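Local coordinates for D-glucosaminate-6-phosphate ammonia lyase (Salmonella typhimurium, PDB 7LCE), which is a pyridoxal phosphate-dependent enzyme of the selenocysteine synthase-like family, with the aminotransferase-type fold, at residues G76-V81 and R242-G247; A49-T54 and D66-S71. One frame throughout, in Å; residues are numbered along the deposited sequence.

Interactions 1 and 2 are neighbours in the large domain of this aminotransferase-type fold, their centres about 12 Å apart. Along the chain, interaction 2 closes before interaction 1 opens. Interaction 2 packs helix 47-62 on strand 66-70, an outermost strand of the mixed sheet within the chain. Helix 73-86 follows that strand directly and supplies one half of interaction 1. The other half is the loop 242-247, which returns from much later in the sequence. The two contacts meet where Ile246 CD1 lies 3.7 Å from Ile69 CG2. Both also touch the second subunit.

Interaction 1 (G76-V81 and R242-G247); sequences GIAIAV and RAMKIG
Met244 reaches from the loop 242-247 to Ala78 and Ile79 on helix 73-86. The setting is the large domain of the fold type I architecture of pyridoxal phosphate enzymes, in which helices pack around a mixed sheet. The loop lies between helices 227-234 and 248-262 and ends at Gly247, the N-cap of the latter.

The contact is apolar and small, about 109 Å² summed over both sides, and all three touching residues are buried. Met244 acts as a single prong. Its CG stands beside the backbone N and anti to the carbonyl carbon (chi1 -49°). Beyond CG the chain is extended: chi2 (163°) carries the sulfur out to the helix, and chi3 (-176°) extends the methyl onward to Ala78. There is no matching close approach of the backbones: the nearest CA atoms, those of Ile79 and Met244, are 9.2 Å apart. Gln236 and Ala241 also touch Ile79, while Leu126 packs on Ala78.

Polar bonds lie around this apolar contact. Met244 O is in a weak hydrogen bond with Ser71 OG, just after strand 66-70. The loop that touches helix 73-86 also meets the second subunit, where Arg242 NH1 is hydrogen-bonded to the pyridoxal phosphate-modified lysine and Met244 packs on Ala243 of that subunit.

The sulfur sits between two helix residues. Met244 SD lies 4.2 Å from Ala78 CB and 4.3 Å from Ile79 CG1. The terminal methyl comes closer to the helix, with Met244 CE touching Ala78 CB at 3.7 Å.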
loop_
_atom_site.group_PDB
_atom_site.type_symbol
_atom_site.label_atom_id
_atom_site.label_comp_id
_atom_site.label_asym_id
_atom_site.label_seq_id
_atom_site.Cartn_x
_atom_site.Cartn_y
_atom_site.Cartn_z
ATOM N N GLY A 76 22.734 27.956 9.177
ATOM C CA GLY A 76 23.762 27.008 9.577
ATOM C C GLY A 76 23.180 25.688 10.044
ATOM O O GLY A 76 23.745 24.624 9.785
ATOM N N ILE A 77 22.038 25.738 10.730
ATOM C CA ILE A 77 21.377 24.510 11.158
ATOM C C ILE A 77 20.872 23.731 9.950
ATOM O O ILE A 77 21.066 22.514 9.852
ATOM C CB ILE A 77 20.240 24.827 12.146
ATOM C CG1 ILE A 77 20.806 25.452 13.424
ATOM C CG2 ILE A 77 19.433 23.575 12.457
ATOM C CD1 ILE A 77 19.752 25.844 14.431
ATOM N N ALA A 78 20.221 24.421 9.011
ATOM C CA ALA A 78 19.706 23.747 7.825
ATOM C C ALA A 78 20.830 23.140 6.997
ATOM O O ALA A 78 20.723 21.996 6.539
ATOM C CB ALA A 78 18.890 24.723 6.980
ATOM N N ILE A 79 21.924 23.879 6.814
ATOM C CA ILE A 79 23.023 23.375 5.996
ATOM C C ILE A 79 23.729 22.220 6.696
ATOM O O ILE A 79 24.071 21.213 6.066
ATOM C CB ILE A 79 24.002 24.514 5.655
ATOM C CG1 ILE A 79 23.332 25.544 4.750
ATOM C CG2 ILE A 79 25.249 23.968 4.988
ATOM C CD1 ILE A 79 24.190 26.762 4.496
ATOM N N ALA A 80 23.949 22.341 8.008
ATOM C CA ALA A 80 24.641 21.281 8.737
ATOM C C ALA A 80 23.859 19.976 8.682
ATOM O O ALA A 80 24.446 18.899 8.523
ATOM C CB ALA A 80 24.884 21.706 10.184
ATOM N N VAL A 81 22.530 20.051 8.799
ATOM C CA VAL A 81 21.707 18.849 8.685
ATOM C C VAL A 81 21.811 18.274 7.279
ATOM O O VAL A 81 21.994 17.063 7.095
ATOM C CB VAL A 81 20.250 19.158 9.066
ATOM C CG1 VAL A 81 19.355 17.969 8.751
ATOM C CG2 VAL A 81 20.159 19.503 10.541
ATOM N N ARG A 242 21.821 27.943 -1.699
ATOM C CA ARG A 242 21.738 29.011 -2.689
ATOM C C ARG A 242 20.644 30.015 -2.341
ATOM O O ARG A 242 20.746 31.191 -2.706
ATOM C CB ARG A 242 21.504 28.409 -4.077
ATOM C CG ARG A 242 21.673 29.383 -5.232
ATOM C CD ARG A 242 23.139 29.701 -5.491
ATOM N NE ARG A 242 23.340 30.298 -6.807
ATOM C CZ ARG A 242 23.182 31.587 -7.077
ATOM N NH1 ARG A 242 22.835 32.453 -6.139
ATOM N NH2 ARG A 242 23.377 32.018 -8.321
ATOM N N ALA A 243 19.601 29.574 -1.633
ATOM C CA ALA A 243 18.530 30.454 -1.185
ATOM C C ALA A 243 18.824 31.109 0.157
ATOM O O ALA A 243 18.103 32.034 0.549
ATOM C CB ALA A 243 17.208 29.684 -1.094
ATOM N N MET A 244 19.853 30.649 0.869
ATOM C CA MET A 244 20.252 31.236 2.141
ATOM C C MET A 244 21.554 32.003 1.955
ATOM O O MET A 244 22.535 31.764 2.667
ATOM C CB MET A 244 20.416 30.148 3.204
ATOM C CG MET A 244 19.248 29.183 3.277
ATOM S SD MET A 244 19.656 27.657 4.145
ATOM C CE MET A 244 18.129 26.742 3.922
ATOM N N LYS A 245 21.568 32.923 0.994
ATOM C CA LYS A 245 22.815 33.494 0.507
ATOM C C LYS A 245 23.350 34.578 1.429
ATOM O O LYS A 245 22.594 35.398 1.959
ATOM C CB LYS A 245 22.624 34.063 -0.900
ATOM C CG LYS A 245 23.905 34.100 -1.720
ATOM C CD LYS A 245 23.708 34.840 -3.029
ATOM C CE LYS A 245 24.974 34.810 -3.866
ATOM N NZ LYS A 245 24.878 35.711 -5.046
ATOM N N ILE A 246 24.665 34.568 1.620
ATOM C CA ILE A 246 25.396 35.685 2.202
ATOM C C ILE A 246 26.446 36.116 1.186
ATOM O O ILE A 246 27.157 35.274 0.625
ATOM C CB ILE A 246 26.034 35.323 3.560
ATOM C CG1 ILE A 246 26.881 36.486 4.080
ATOM C CG2 ILE A 246 26.863 34.048 3.471
ATOM C CD1 ILE A 246 27.406 36.279 5.480
ATOM N N GLY A 247 26.527 37.419 0.934
ATOM C CA GLY A 247 27.420 37.934 -0.079
ATOM C C GLY A 247 28.838 38.109 0.416
ATOM O O GLY A 247 29.165 37.879 1.580
#

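Interaction 2 (A49-T54 and D66-S71); sequences ALVEKT and DSYITS
Lys234 NZ is gripped by two carboxylates across this contact, Glu52 OE1 from helix 47-62 and Asp66 OD2 from strand 66-70. The two acids do not touch, and Glu52 OE2 stays 4.6 Å from Asp66 OD2. The shared lysine probably offsets the repulsion of their like charges. The other oxygen of Asp66 is also used: Ser67 N donates to Asp66 OD1 at 2.7 Å. That donor sits above the carboxylate plane, 42° out of it, and the bond is bent to 148°.

The side chains of Thr54 and Ile69 cross at about a right angle. The closest atoms are Thr54 CB and Ile69 CD1, at 3.8 Å. Thr54 OG1 lies between the backbone N and the carbonyl carbon (chi1 49°), which turns it back to Leu50 O of its own helix. The bond is modelled very short, so its length is doubtful.

Helix 47-62 leads by a short turn into strand 66-70, which is bonded antiparallel to strand 221-225 in the mixed sheet of the aminotransferase-type fold. Adjacent strand residues face opposite ways. Ile69 points to the helix and also touches Leu254 of helix 248-262. The CB of Tyr68 points away from helix 47-62, and its side chain touches Ile79 and Ile230.

Even so, the Tyr68 ring reaches Val51. It meets Val51 CG1 at its edge, near the ring plane. That methyl straddles the CD1-CE1 bond, with Val51 CG1 to Tyr68 CD1 at 4.1 Å. On the helix, Leu50 packs on Leu11 of the second subunit.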
loop_
_atom_site.group_PDB
_atom_site.type_symbol
_atom_site.label_atom_id
_atom_site.label_comp_id
_atom_site.label_asym_id
_atom_site.label_seq_id
_atom_site.Cartn_x
_atom_site.Cartn_y
_atom_site.Cartn_z
ATOM N N ALA A 49 37.820 31.106 -3.697
ATOM C CA ALA A 49 38.951 31.435 -2.838
ATOM C C ALA A 49 38.520 32.191 -1.588
ATOM O O ALA A 49 39.137 32.031 -0.528
ATOM C CB ALA A 49 39.982 32.254 -3.615
ATOM N N LEU A 50 37.490 33.035 -1.696
ATOM C CA LEU A 50 37.003 33.757 -0.525
ATOM C C LEU A 50 36.337 32.814 0.471
ATOM O O LEU A 50 36.497 32.974 1.686
ATOM C CB LEU A 50 36.037 34.857 -0.957
ATOM C CG LEU A 50 35.520 35.748 0.171
ATOM C CD1 LEU A 50 36.665 36.497 0.833
ATOM C CD2 LEU A 50 34.475 36.708 -0.360
ATOM N N VAL A 51 35.574 31.836 -0.024
ATOM C CA VAL A 51 34.951 30.852 0.859
ATOM C C VAL A 51 36.019 30.043 1.579
ATOM O O VAL A 51 35.907 29.756 2.777
ATOM C CB VAL A 51 33.999 29.938 0.065
ATOM C CG1 VAL A 51 33.590 28.737 0.912
ATOM C CG2 VAL A 51 32.779 30.713 -0.406
ATOM N N GLU A 52 37.066 29.656 0.855
ATOM C CA GLU A 52 38.120 28.838 1.439
ATOM C C GLU A 52 38.895 29.629 2.486
ATOM O O GLU A 52 39.108 29.152 3.606
ATOM C CB GLU A 52 39.045 28.341 0.322
ATOM C CG GLU A 52 39.972 27.197 0.691
ATOM C CD GLU A 52 39.211 25.907 0.957
ATOM O OE1 GLU A 52 38.012 25.840 0.607
ATOM O OE2 GLU A 52 39.812 24.958 1.506
ATOM N N LYS A 53 39.296 30.856 2.139
ATOM C CA LYS A 53 40.110 31.684 3.029
ATOM C C LYS A 53 39.336 32.132 4.266
ATOM O O LYS A 53 39.883 32.132 5.378
ATOM C CB LYS A 53 40.642 32.898 2.265
ATOM C CG LYS A 53 41.759 33.656 2.972
ATOM C CD LYS A 53 42.980 32.765 3.151
ATOM C CE LYS A 53 44.196 33.544 3.633
ATOM N NZ LYS A 53 45.402 32.676 3.785
ATOM N N THR A 54 38.075 32.547 4.093
ATOM C CA THR A 54 37.284 32.974 5.243
ATOM C C THR A 54 37.068 31.828 6.222
ATOM O O THR A 54 37.049 32.048 7.439
ATOM C CB THR A 54 35.945 33.559 4.791
ATOM O OG1 THR A 54 35.324 32.667 3.858
ATOM C CG2 THR A 54 36.156 34.922 4.138
ATOM N N ASP A 66 38.097 23.463 10.043
ATOM C CA ASP A 66 37.620 24.321 8.967
ATOM C C ASP A 66 36.328 24.996 9.414
ATOM O O ASP A 66 35.764 24.674 10.463
ATOM C CB ASP A 66 37.421 23.530 7.667
ATOM C CG ASP A 66 37.455 24.414 6.427
ATOM O OD1 ASP A 66 37.581 25.649 6.572
ATOM O OD2 ASP A 66 37.366 23.871 5.305
ATOM N N SER A 67 35.866 25.945 8.601
ATOM C CA SER A 67 34.652 26.690 8.903
ATOM C C SER A 67 33.972 27.091 7.602
ATOM O O SER A 67 34.591 27.120 6.536
ATOM C CB SER A 67 34.943 27.933 9.755
ATOM O OG SER A 67 35.479 27.582 11.020
ATOM N N TYR A 68 32.681 27.399 7.704
ATOM C CA TYR A 68 31.886 27.820 6.557
ATOM C C TYR A 68 30.924 28.906 7.008
ATOM O O TYR A 68 30.190 28.717 7.982
ATOM C CB TYR A 68 31.118 26.641 5.950
ATOM C CG TYR A 68 30.218 27.012 4.792
ATOM C CD1 TYR A 68 30.751 27.426 3.578
ATOM C CD2 TYR A 68 28.837 26.936 4.906
ATOM C CE1 TYR A 68 29.933 27.764 2.515
ATOM C CE2 TYR A 68 28.011 27.272 3.848
ATOM C CZ TYR A 68 28.565 27.685 2.655
ATOM O OH TYR A 68 27.747 28.019 1.595
ATOM N N ILE A 69 30.920 30.032 6.292
ATOM C CA ILE A 69 30.105 31.187 6.653
ATOM C C ILE A 69 28.736 31.067 6.001
ATOM O O ILE A 69 28.619 30.694 4.826
ATOM C CB ILE A 69 30.801 32.501 6.246
ATOM C CG1 ILE A 69 32.111 32.675 7.010
ATOM C CG2 ILE A 69 29.889 33.693 6.487
ATOM C CD1 ILE A 69 32.766 34.023 6.789
ATOM N N THR A 70 27.697 31.381 6.767
ATOM C CA THR A 70 26.311 31.335 6.326
ATOM C C THR A 70 25.657 32.695 6.554
ATOM O O THR A 70 26.257 33.615 7.118
ATOM C CB THR A 70 25.542 30.235 7.065
ATOM O OG1 THR A 70 25.534 30.526 8.469
ATOM C CG2 THR A 70 26.191 28.880 6.840
ATOM N N SER A 71 24.404 32.819 6.105
ATOM C CA SER A 71 23.684 34.079 6.274
ATOM C C SER A 71 23.230 34.278 7.713
ATOM O O SER A 71 23.134 35.418 8.182
ATOM C CB SER A 71 22.482 34.132 5.333
ATOM O OG SER A 71 21.540 33.125 5.660
#